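Local coordinates for protein type C neurotoxin (Clostridium botulinum, PDB 3PME) that probably binds gangliosides and membrane lipid at the nerve-cell surface as the receptor-binding domain of a mosaic C/D botulinum neurotoxin, at residues A[231-236]-A[275-280]; A[291-296]-A[343-348]; A[103-108]-A[122-127]. One frame throughout, in Å; residues are numbered along the deposited sequence.

Interaction 1. Residues A[231-236]-A[275-280]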
loop_
_atom_site.group_PDB
_atom_site.type_symbol
_atom_site.label_atom_id
_atom_site.label_comp_id
_atom_site.label_asym_id
_atom_site.label_seq_id
_atom_site.Cartn_x
_atom_site.Cartn_y
_atom_site.Cartn_z
ATOM N N LEU A 231 5.283 2.651 -7.011
ATOM C CA LEU A 231 4.811 3.285 -8.243
ATOM C C LEU A 231 5.925 3.154 -9.268
ATOM O O LEU A 231 7.104 3.261 -8.920
ATOM C CB LEU A 231 4.482 4.756 -7.967
ATOM C CG LEU A 231 3.566 5.428 -8.992
ATOM C CD1 LEU A 231 2.121 4.958 -8.794
ATOM C CD2 LEU A 231 3.664 6.931 -8.863
ATOM N N LYS A 232 5.561 2.892 -10.522
ATOM C CA LYS A 232 6.554 2.663 -11.567
ATOM C C LYS A 232 6.274 3.499 -12.797
ATOM O O LYS A 232 5.127 3.755 -13.144
ATOM C CB LYS A 232 6.561 1.196 -11.987
ATOM C CG LYS A 232 6.971 0.217 -10.881
ATOM C CD LYS A 232 6.726 -1.235 -11.292
ATOM C CE LYS A 232 5.233 -1.540 -11.382
ATOM N NZ LYS A 232 4.959 -2.993 -11.633
ATOM N N PHE A 233 7.343 3.885 -13.477
ATOM C CA PHE A 233 7.196 4.487 -14.789
ATOM C C PHE A 233 6.540 3.508 -15.768
ATOM O O PHE A 233 6.657 2.296 -15.606
ATOM C CB PHE A 233 8.558 4.948 -15.291
ATOM C CG PHE A 233 9.119 6.089 -14.508
ATOM C CD1 PHE A 233 8.550 7.352 -14.588
ATOM C CD2 PHE A 233 10.202 5.900 -13.670
ATOM C CE1 PHE A 233 9.063 8.408 -13.856
ATOM C CE2 PHE A 233 10.721 6.947 -12.924
ATOM C CZ PHE A 233 10.154 8.203 -13.010
ATOM N N ASP A 234 5.831 4.042 -16.763
ATOM C CA ASP A 234 5.169 3.227 -17.811
ATOM C C ASP A 234 3.901 2.447 -17.449
ATOM O O ASP A 234 3.046 2.205 -18.303
ATOM C CB ASP A 234 6.161 2.277 -18.468
ATOM C CG ASP A 234 7.250 3.005 -19.175
ATOM O OD1 ASP A 234 7.073 3.296 -20.383
ATOM O OD2 ASP A 234 8.275 3.308 -18.530
ATOM N N THR A 235 3.772 2.031 -16.205
ATOM C CA THR A 235 2.607 1.272 -15.788
ATOM C C THR A 235 1.359 2.133 -15.950
ATOM O O THR A 235 1.371 3.333 -15.672
ATOM C CB THR A 235 2.761 0.815 -14.314
ATOM O OG1 THR A 235 3.828 -0.136 -14.239
ATOM C CG2 THR A 235 1.480 0.175 -13.757
ATOM N N GLU A 236 0.271 1.517 -16.391
ATOM C CA GLU A 236 -0.983 2.242 -16.489
ATOM C C GLU A 236 -1.595 2.410 -15.109
ATOM O O GLU A 236 -1.673 1.458 -14.326
ATOM C CB GLU A 236 -1.954 1.544 -17.440
ATOM C CG GLU A 236 -1.490 1.668 -18.883
ATOM C CD GLU A 236 -2.480 1.118 -19.895
ATOM O OE1 GLU A 236 -3.579 0.694 -19.494
ATOM O OE2 GLU A 236 -2.142 1.127 -21.101
ATOM N N ILE A 275 3.131 7.283 -16.489
ATOM C CA ILE A 275 4.048 8.307 -16.011
ATOM C C ILE A 275 5.395 8.101 -16.678
ATOM O O ILE A 275 5.898 6.969 -16.753
ATOM C CB ILE A 275 4.193 8.263 -14.467
ATOM C CG1 ILE A 275 2.815 8.329 -13.807
ATOM C CG2 ILE A 275 5.079 9.410 -13.981
ATOM C CD1 ILE A 275 2.848 8.085 -12.297
ATOM N N LYS A 276 5.957 9.188 -17.192
ATOM C CA LYS A 276 7.233 9.138 -17.888
ATOM C C LYS A 276 8.285 9.932 -17.127
ATOM O O LYS A 276 7.978 10.924 -16.476
ATOM C CB LYS A 276 7.089 9.705 -19.306
ATOM C CG LYS A 276 6.032 9.021 -20.160
ATOM C CD LYS A 276 6.488 7.641 -20.540
ATOM C CE LYS A 276 5.559 6.988 -21.538
ATOM N NZ LYS A 276 6.070 5.636 -21.884
ATOM N N SER A 277 9.532 9.481 -17.195
ATOM C CA SER A 277 10.615 10.167 -16.501
ATOM C C SER A 277 11.150 11.330 -17.323
ATOM O O SER A 277 11.470 11.163 -18.499
ATOM C CB SER A 277 11.753 9.194 -16.209
ATOM O OG SER A 277 12.822 9.876 -15.578
ATOM N N ALA A 278 11.248 12.502 -16.702
ATOM C CA ALA A 278 11.826 13.667 -17.371
ATOM C C ALA A 278 13.346 13.642 -17.279
ATOM O O ALA A 278 14.023 14.518 -17.825
ATOM C CB ALA A 278 11.284 14.946 -16.771
ATOM N N ALA A 279 13.874 12.625 -16.608
ATOM C CA ALA A 279 15.307 12.520 -16.355
ATOM C C ALA A 279 15.885 11.241 -16.950
ATOM O O ALA A 279 16.974 10.803 -16.575
ATOM C CB ALA A 279 15.585 12.590 -14.849
ATOM N N ASN A 280 15.131 10.633 -17.858
ATOM C CA ASN A 280 15.581 9.474 -18.622
ATOM C C ASN A 280 15.752 8.156 -17.853
ATOM O O ASN A 280 16.539 7.299 -18.256
ATOM C CB ASN A 280 16.867 9.809 -19.383
ATOM C CG ASN A 280 17.125 8.854 -20.523
ATOM O OD1 ASN A 280 18.272 8.583 -20.877
ATOM N ND2 ASN A 280 16.050 8.322 -21.102
HETATM O O HOH W 1 3.340 5.022 -14.920
#
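In the beta-trefoil half of this receptor-binding domain, F233 and D234 of the loop 231-236 close over I275, K276 and S277 near the end of strand 273-277. A single direct backbone hydrogen bond joins the two segments: D234 N gives to I275 O at 2.9 Å, nearly straight at 169° and in the carbonyl plane. Water 1 supplies the second link, accepting from I275 N at 2.8 Å and donating to both K232 O and T235 O, which ties two loop carbonyls to one strand amide.

The F233 ring lies beside the strand with the I275 carbonyl at its edge. Over one face comes S277 CB, 3.8 Å from the ring centroid, in a CH-pi contact. At the start of the loop, L231 CD2 meets I275 CD1 at 3.7 Å, the two side chains crossing at about a right angle; both also touch F405, while I293 covers F233 and I275.

Further out, the K276 chain bends at its second torsion (-71°) and carries NZ to 3.0 Å from D234 OD1. NZ meets this oxygen from above the carboxylate plane, 44° out of it, in a salt bridge. The other oxygen, D234 OD2, accepts from Y284 N, and two bonds thus fix the rotation of the group. At the strand's end, S277 OG accepts from A279 N at 3.1 Å, an ST turn.

Interaction 2. Residues A[291-296]-A[343-348]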
loop_
_atom_site.group_PDB
_atom_site.type_symbol
_atom_site.label_atom_id
_atom_site.label_comp_id
_atom_site.label_asym_id
_atom_site.label_seq_id
_atom_site.Cartn_x
_atom_site.Cartn_y
_atom_site.Cartn_z
ATOM N N ASP A 291 11.081 12.994 -7.932
ATOM C CA ASP A 291 11.358 12.765 -9.355
ATOM C C ASP A 291 10.578 13.745 -10.231
ATOM O O ASP A 291 9.428 14.085 -9.920
ATOM C CB ASP A 291 11.005 11.328 -9.764
ATOM C CG ASP A 291 12.128 10.333 -9.504
ATOM O OD1 ASP A 291 13.243 10.769 -9.138
ATOM O OD2 ASP A 291 11.896 9.116 -9.690
ATOM N N ASP A 292 11.207 14.182 -11.327
ATOM C CA ASP A 292 10.553 15.004 -12.348
ATOM C C ASP A 292 9.915 14.067 -13.368
ATOM O O ASP A 292 10.582 13.195 -13.932
ATOM C CB ASP A 292 11.566 15.897 -13.077
ATOM C CG ASP A 292 11.804 17.231 -12.373
ATOM O OD1 ASP A 292 11.313 17.432 -11.242
ATOM O OD2 ASP A 292 12.480 18.098 -12.966
ATOM N N ILE A 293 8.629 14.274 -13.627
ATOM C CA ILE A 293 7.839 13.323 -14.394
ATOM C C ILE A 293 6.930 14.035 -15.392
ATOM O O ILE A 293 6.708 15.245 -15.294
ATOM C CB ILE A 293 6.964 12.466 -13.461
ATOM C CG1 ILE A 293 5.929 13.344 -12.758
ATOM C CG2 ILE A 293 7.832 11.776 -12.440
ATOM C CD1 ILE A 293 4.912 12.555 -11.925
ATOM N N MET A 294 6.440 13.275 -16.366
ATOM C CA MET A 294 5.404 13.744 -17.271
ATOM C C MET A 294 4.284 12.713 -17.253
ATOM O O MET A 294 4.518 11.552 -16.946
ATOM C CB MET A 294 5.969 13.904 -18.683
ATOM C CG MET A 294 7.052 14.962 -18.735
ATOM S SD MET A 294 8.021 14.916 -20.243
ATOM C CE MET A 294 8.878 13.346 -20.069
ATOM N N PHE A 295 3.065 13.139 -17.570
ATOM C CA PHE A 295 1.931 12.222 -17.638
ATOM C C PHE A 295 1.503 12.057 -19.080
ATOM O O PHE A 295 1.296 13.058 -19.770
ATOM C CB PHE A 295 0.739 12.781 -16.843
ATOM C CG PHE A 295 1.013 12.967 -15.380
ATOM C CD1 PHE A 295 0.899 11.903 -14.498
ATOM C CD2 PHE A 295 1.377 14.210 -14.885
ATOM C CE1 PHE A 295 1.158 12.072 -13.148
ATOM C CE2 PHE A 295 1.634 14.393 -13.527
ATOM C CZ PHE A 295 1.512 13.322 -12.655
ATOM N N HIS A 296 1.391 10.817 -19.545
ATOM C CA HIS A 296 0.852 10.564 -20.880
ATOM C C HIS A 296 -0.523 9.928 -20.780
ATOM O O HIS A 296 -0.846 9.263 -19.795
ATOM C CB HIS A 296 1.782 9.668 -21.700
ATOM C CG HIS A 296 2.989 10.383 -22.223
ATOM N ND1 HIS A 296 3.725 9.913 -23.291
ATOM C CD2 HIS A 296 3.565 11.549 -21.851
ATOM C CE1 HIS A 296 4.723 10.744 -23.531
ATOM N NE2 HIS A 296 4.649 11.748 -22.679
ATOM N N PHE A 343 6.367 17.864 -14.131
ATOM C CA PHE A 343 5.877 17.964 -12.769
ATOM C C PHE A 343 6.850 17.267 -11.828
ATOM O O PHE A 343 7.711 16.497 -12.265
ATOM C CB PHE A 343 4.484 17.312 -12.673
ATOM C CG PHE A 343 3.452 17.978 -13.535
ATOM C CD1 PHE A 343 2.703 19.047 -13.058
ATOM C CD2 PHE A 343 3.259 17.565 -14.849
ATOM C CE1 PHE A 343 1.755 19.675 -13.867
ATOM C CE2 PHE A 343 2.318 18.176 -15.662
ATOM C CZ PHE A 343 1.565 19.236 -15.177
ATOM N N SER A 344 6.718 17.543 -10.532
ATOM C CA SER A 344 7.498 16.849 -9.529
ATOM C C SER A 344 6.518 16.098 -8.645
ATOM O O SER A 344 5.450 16.612 -8.327
ATOM C CB SER A 344 8.277 17.850 -8.685
ATOM O OG SER A 344 9.205 17.180 -7.858
ATOM N N ILE A 345 6.869 14.881 -8.251
ATOM C CA ILE A 345 5.974 14.109 -7.392
ATOM C C ILE A 345 6.631 13.805 -6.048
ATOM O O ILE A 345 7.795 13.399 -5.979
ATOM C CB ILE A 345 5.512 12.828 -8.112
ATOM C CG1 ILE A 345 4.476 12.078 -7.274
ATOM C CG2 ILE A 345 6.705 11.947 -8.476
ATOM C CD1 ILE A 345 3.790 10.941 -8.037
ATOM N N LYS A 346 5.882 14.026 -4.976
ATOM C CA LYS A 346 6.446 13.901 -3.637
ATOM C C LYS A 346 5.522 13.175 -2.678
ATOM O O LYS A 346 4.301 13.277 -2.758
ATOM C CB LYS A 346 6.789 15.281 -3.075
ATOM C CG LYS A 346 7.922 15.973 -3.817
ATOM C CD LYS A 346 8.376 17.240 -3.105
ATOM C CE LYS A 346 9.596 17.842 -3.789
ATOM N NZ LYS A 346 10.190 18.964 -2.997
ATOM N N ASN A 347 6.114 12.432 -1.755
ATOM C CA ASN A 347 5.334 11.873 -0.679
ATOM C C ASN A 347 4.939 13.003 0.271
ATOM O O ASN A 347 5.594 14.051 0.333
ATOM C CB ASN A 347 6.104 10.749 0.026
ATOM C CG ASN A 347 6.034 9.424 -0.735
ATOM O OD1 ASN A 347 5.054 9.141 -1.437
ATOM N ND2 ASN A 347 7.069 8.602 -0.591
ATOM N N ILE A 348 3.836 12.803 0.974
ATOM C CA ILE A 348 3.283 13.829 1.842
ATOM C C ILE A 348 4.073 13.890 3.137
ATOM O O ILE A 348 4.146 12.907 3.869
ATOM C CB ILE A 348 1.791 13.566 2.089
ATOM C CG1 ILE A 348 1.040 13.721 0.756
ATOM C CG2 ILE A 348 1.238 14.510 3.146
ATOM C CD1 ILE A 348 -0.350 13.165 0.772
#
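F295 and F343 meet at the apolar centre, F295 CE2 lying 3.8 Å from F343 CD2. Their planes are inclined at 55° with the centroids 5.6 Å apart, an oblique pairing in which CD2 of F343 lies at the edge of the F295 ring. I358, on strand 356-360, touches both phenylalanines. Next to them I293 spans the gap between the strands. Its CG1 is held between the backbone N and the carbonyl carbon (chi1 65°), a crowded position that turns the longer branch toward the partner strand: I293 CG1 is 4.2 Å from F343 CB, and I293 CD1 is 3.9 Å from I345 CB. The two isoleucines cross at about a right angle.

The backbone lies just outside this cluster. I293 and F343 form an antiparallel hydrogen-bonded pair, with I293 N giving to F343 O at 2.8 Å and F343 N giving to I293 O at 2.9 Å. A longer bond, I345 N to D291 O at 3.2 Å, extends the ladder, and the same D291 carbonyl receives a CA-H contact from S344.

On the opposite face from I293 and F343, the non-hydrogen-bonded pair D292 and S344 makes the polar edge, D292 OD1 standing 4.0 Å from S344 CB. Close by, D291 turns its carboxylate away: OD2 forms a salt bridge with K281 and accepts from L288 N.

Past this short ladder the strands diverge, their directions differing by 111°. The brief antiparallel pairing, with buried apolar residues on the face of I293 and F343, is consistent with the barrel-and-hairpin architecture of a beta-trefoil, the family of this half.

Interaction 3. Residues A[103-108]-A[122-127]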
loop_
_atom_site.group_PDB
_atom_site.type_symbol
_atom_site.label_atom_id
_atom_site.label_comp_id
_atom_site.label_asym_id
_atom_site.label_seq_id
_atom_site.Cartn_x
_atom_site.Cartn_y
_atom_site.Cartn_z
ATOM N N CYS A 103 -4.556 -16.043 11.578
ATOM C CA CYS A 103 -5.633 -16.408 10.655
ATOM C C CYS A 103 -6.239 -15.184 9.994
ATOM O O CYS A 103 -6.082 -14.058 10.465
ATOM C CB CYS A 103 -6.756 -17.140 11.388
ATOM S SG CYS A 103 -6.231 -18.553 12.351
ATOM N N ILE A 104 -6.948 -15.428 8.897
ATOM C CA ILE A 104 -7.820 -14.446 8.273
ATOM C C ILE A 104 -9.226 -15.003 8.388
ATOM O O ILE A 104 -9.462 -16.175 8.119
ATOM C CB ILE A 104 -7.479 -14.275 6.777
ATOM C CG1 ILE A 104 -6.089 -13.668 6.623
ATOM C CG2 ILE A 104 -8.535 -13.439 6.060
ATOM C CD1 ILE A 104 -6.007 -12.281 7.110
ATOM N N ARG A 105 -10.165 -14.175 8.817
ATOM C CA ARG A 105 -11.533 -14.643 8.924
ATOM C C ARG A 105 -12.501 -13.502 8.689
ATOM O O ARG A 105 -12.482 -12.502 9.403
ATOM C CB ARG A 105 -11.794 -15.276 10.291
ATOM C CG ARG A 105 -13.242 -15.667 10.489
ATOM C CD ARG A 105 -13.459 -16.380 11.822
ATOM N NE ARG A 105 -12.812 -15.698 12.939
ATOM C CZ ARG A 105 -13.276 -14.590 13.506
ATOM N NH1 ARG A 105 -14.387 -14.020 13.054
ATOM N NH2 ARG A 105 -12.622 -14.041 14.520
ATOM N N ASN A 106 -13.336 -13.660 7.665
ATOM C CA ASN A 106 -14.368 -12.678 7.364
ATOM C C ASN A 106 -13.831 -11.244 7.361
ATOM O O ASN A 106 -14.400 -10.359 7.999
ATOM C CB ASN A 106 -15.517 -12.814 8.375
ATOM C CG ASN A 106 -16.769 -12.079 7.934
ATOM O OD1 ASN A 106 -16.971 -11.840 6.745
ATOM N ND2 ASN A 106 -17.617 -11.719 8.892
ATOM N N GLY A 107 -12.727 -11.012 6.660
ATOM C CA GLY A 107 -12.214 -9.662 6.519
ATOM C C GLY A 107 -11.522 -9.118 7.758
ATOM O O GLY A 107 -11.314 -7.922 7.885
ATOM N N ASN A 108 -11.171 -10.021 8.665
ATOM C CA ASN A 108 -10.395 -9.685 9.854
ATOM C C ASN A 108 -9.084 -10.454 9.837
ATOM O O ASN A 108 -9.024 -11.556 9.299
ATOM C CB ASN A 108 -11.152 -10.077 11.131
ATOM C CG ASN A 108 -12.404 -9.248 11.360
ATOM O OD1 ASN A 108 -12.375 -8.238 12.066
ATOM N ND2 ASN A 108 -13.513 -9.678 10.768
ATOM N N SER A 122 -7.196 -14.054 21.727
ATOM C CA SER A 122 -6.973 -13.557 20.374
ATOM C C SER A 122 -6.962 -12.037 20.289
ATOM O O SER A 122 -7.577 -11.338 21.105
ATOM C CB SER A 122 -8.028 -14.123 19.423
ATOM O OG SER A 122 -9.316 -13.670 19.773
ATOM N N LEU A 123 -6.233 -11.535 19.297
ATOM C CA LEU A 123 -6.296 -10.137 18.895
ATOM C C LEU A 123 -6.940 -10.153 17.526
ATOM O O LEU A 123 -6.533 -10.922 16.666
ATOM C CB LEU A 123 -4.894 -9.550 18.785
ATOM C CG LEU A 123 -4.114 -9.447 20.098
ATOM C CD1 LEU A 123 -2.626 -9.271 19.786
ATOM C CD2 LEU A 123 -4.665 -8.266 20.894
ATOM N N ILE A 124 -7.941 -9.306 17.332
ATOM C CA ILE A 124 -8.691 -9.295 16.088
ATOM C C ILE A 124 -8.735 -7.880 15.537
ATOM O O ILE A 124 -9.003 -6.926 16.267
ATOM C CB ILE A 124 -10.119 -9.828 16.298
ATOM C CG1 ILE A 124 -10.080 -11.229 16.911
ATOM C CG2 ILE A 124 -10.869 -9.888 14.965
ATOM C CD1 ILE A 124 -11.433 -11.709 17.439
ATOM N N PHE A 125 -8.450 -7.739 14.251
ATOM C CA PHE A 125 -8.513 -6.433 13.612
ATOM C C PHE A 125 -9.294 -6.522 12.307
ATOM O O PHE A 125 -8.954 -7.304 11.407
ATOM C CB PHE A 125 -7.106 -5.899 13.346
ATOM C CG PHE A 125 -7.075 -4.572 12.644
ATOM C CD1 PHE A 125 -7.502 -3.420 13.292
ATOM C CD2 PHE A 125 -6.632 -4.474 11.331
ATOM C CE1 PHE A 125 -7.467 -2.196 12.650
ATOM C CE2 PHE A 125 -6.614 -3.245 10.673
ATOM C CZ PHE A 125 -7.030 -2.109 11.330
ATOM N N ASP A 126 -10.342 -5.710 12.207
ATOM C CA ASP A 126 -11.147 -5.628 10.992
ATOM C C ASP A 126 -10.450 -4.729 9.975
ATOM O O ASP A 126 -10.597 -3.506 10.001
ATOM C CB ASP A 126 -12.525 -5.067 11.347
ATOM C CG ASP A 126 -13.458 -4.966 10.151
ATOM O OD1 ASP A 126 -13.026 -5.225 9.013
ATOM O OD2 ASP A 126 -14.643 -4.614 10.359
ATOM N N TYR A 127 -9.691 -5.335 9.069
ATOM C CA TYR A 127 -8.953 -4.544 8.100
ATOM C C TYR A 127 -9.830 -4.231 6.892
ATOM O O TYR A 127 -9.518 -3.315 6.148
ATOM C CB TYR A 127 -7.652 -5.250 7.672
ATOM C CG TYR A 127 -7.906 -6.473 6.839
ATOM C CD1 TYR A 127 -8.062 -6.373 5.463
ATOM C CD2 TYR A 127 -8.004 -7.726 7.419
ATOM C CE1 TYR A 127 -8.314 -7.496 4.685
ATOM C CE2 TYR A 127 -8.270 -8.852 6.655
ATOM C CZ TYR A 127 -8.420 -8.728 5.287
ATOM O OH TYR A 127 -8.678 -9.845 4.549
HETATM O O HOH W 2 -14.674 -7.583 8.770
#
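G107 and Y127 meet through a carbonyl laid over a ring. The carbonyl oxygen of G107 sits over one face of the Y127 ring, 3.3 Å above its plane and displaced toward the rim near CD2 and CE2. The same oxygen takes a weak hydrogen bond from Y127 N at 3.3 Å, bent to 125°, so backbone and ring of one residue close on a single carbonyl. With CG between its backbone N and carbonyl carbon (chi1 70°), Y127 folds its ring back over the glycine. I104 comes in at the hydroxyl end, its CG2 near Y127 OH and its CD1 4.1 Å from Y127 CE2, the two side chains crossing at about a right angle.

Beside this pair, N108 OD1 presses on the backbone of D126, 3.1 Å from D126 CA, and N108 CA lies 3.2 Å from F125 O in a CA-H...O contact. I124 CG2 covers N108 CB at 3.8 Å. At the flank, I124 CD1 touches R105 NH2 at 3.9 Å, in the plane of the guanidinium and at its edge.

What presents G107 and N108 is a type I' turn from R105 to N108, the tight end of a beta-hairpin joining strands 100-105 and 108-114 in the concanavalin-like half of the domain. Two backbone bonds close it, R105 N to N108 O and N108 N to R105 O, each 2.9 Å long; N106 and G107, at its corners, both have positive phi. N108 ND2 adds a weak bond to R105 O.

Residues beyond the two segments hold the polar ends: the guanidinium of R105 forms a salt bridge with E110, D126 OD1 accepts from E129 N, and Y127 OH is hydrogen-bonded to T82 OG1, which fixes the far end of the ring.

Overall arrangement
Interactions 1 and 2 belong to one sheet of the trefoil half: their centres are 9 Å apart, and strands 273-277 and 292-299 are joined by probable backbone bonds K276 N to M294 O and A278 N to D292 O. Interaction 2 is the more sheet-like, a backbone ladder over buried I293, F295, F343 and I345; interaction 1 fastens a loop to the sheet's margin with a water, a salt bridge and one direct backbone bond, its D234 and K276 partly exposed. Interaction 3 stands about 36 Å from either, between centres, in the concanavalin-like half. There a hairpin turn packs by carbonyl-to-ring contact, with weak bonding across it, N108 partly exposed and D126 exposed.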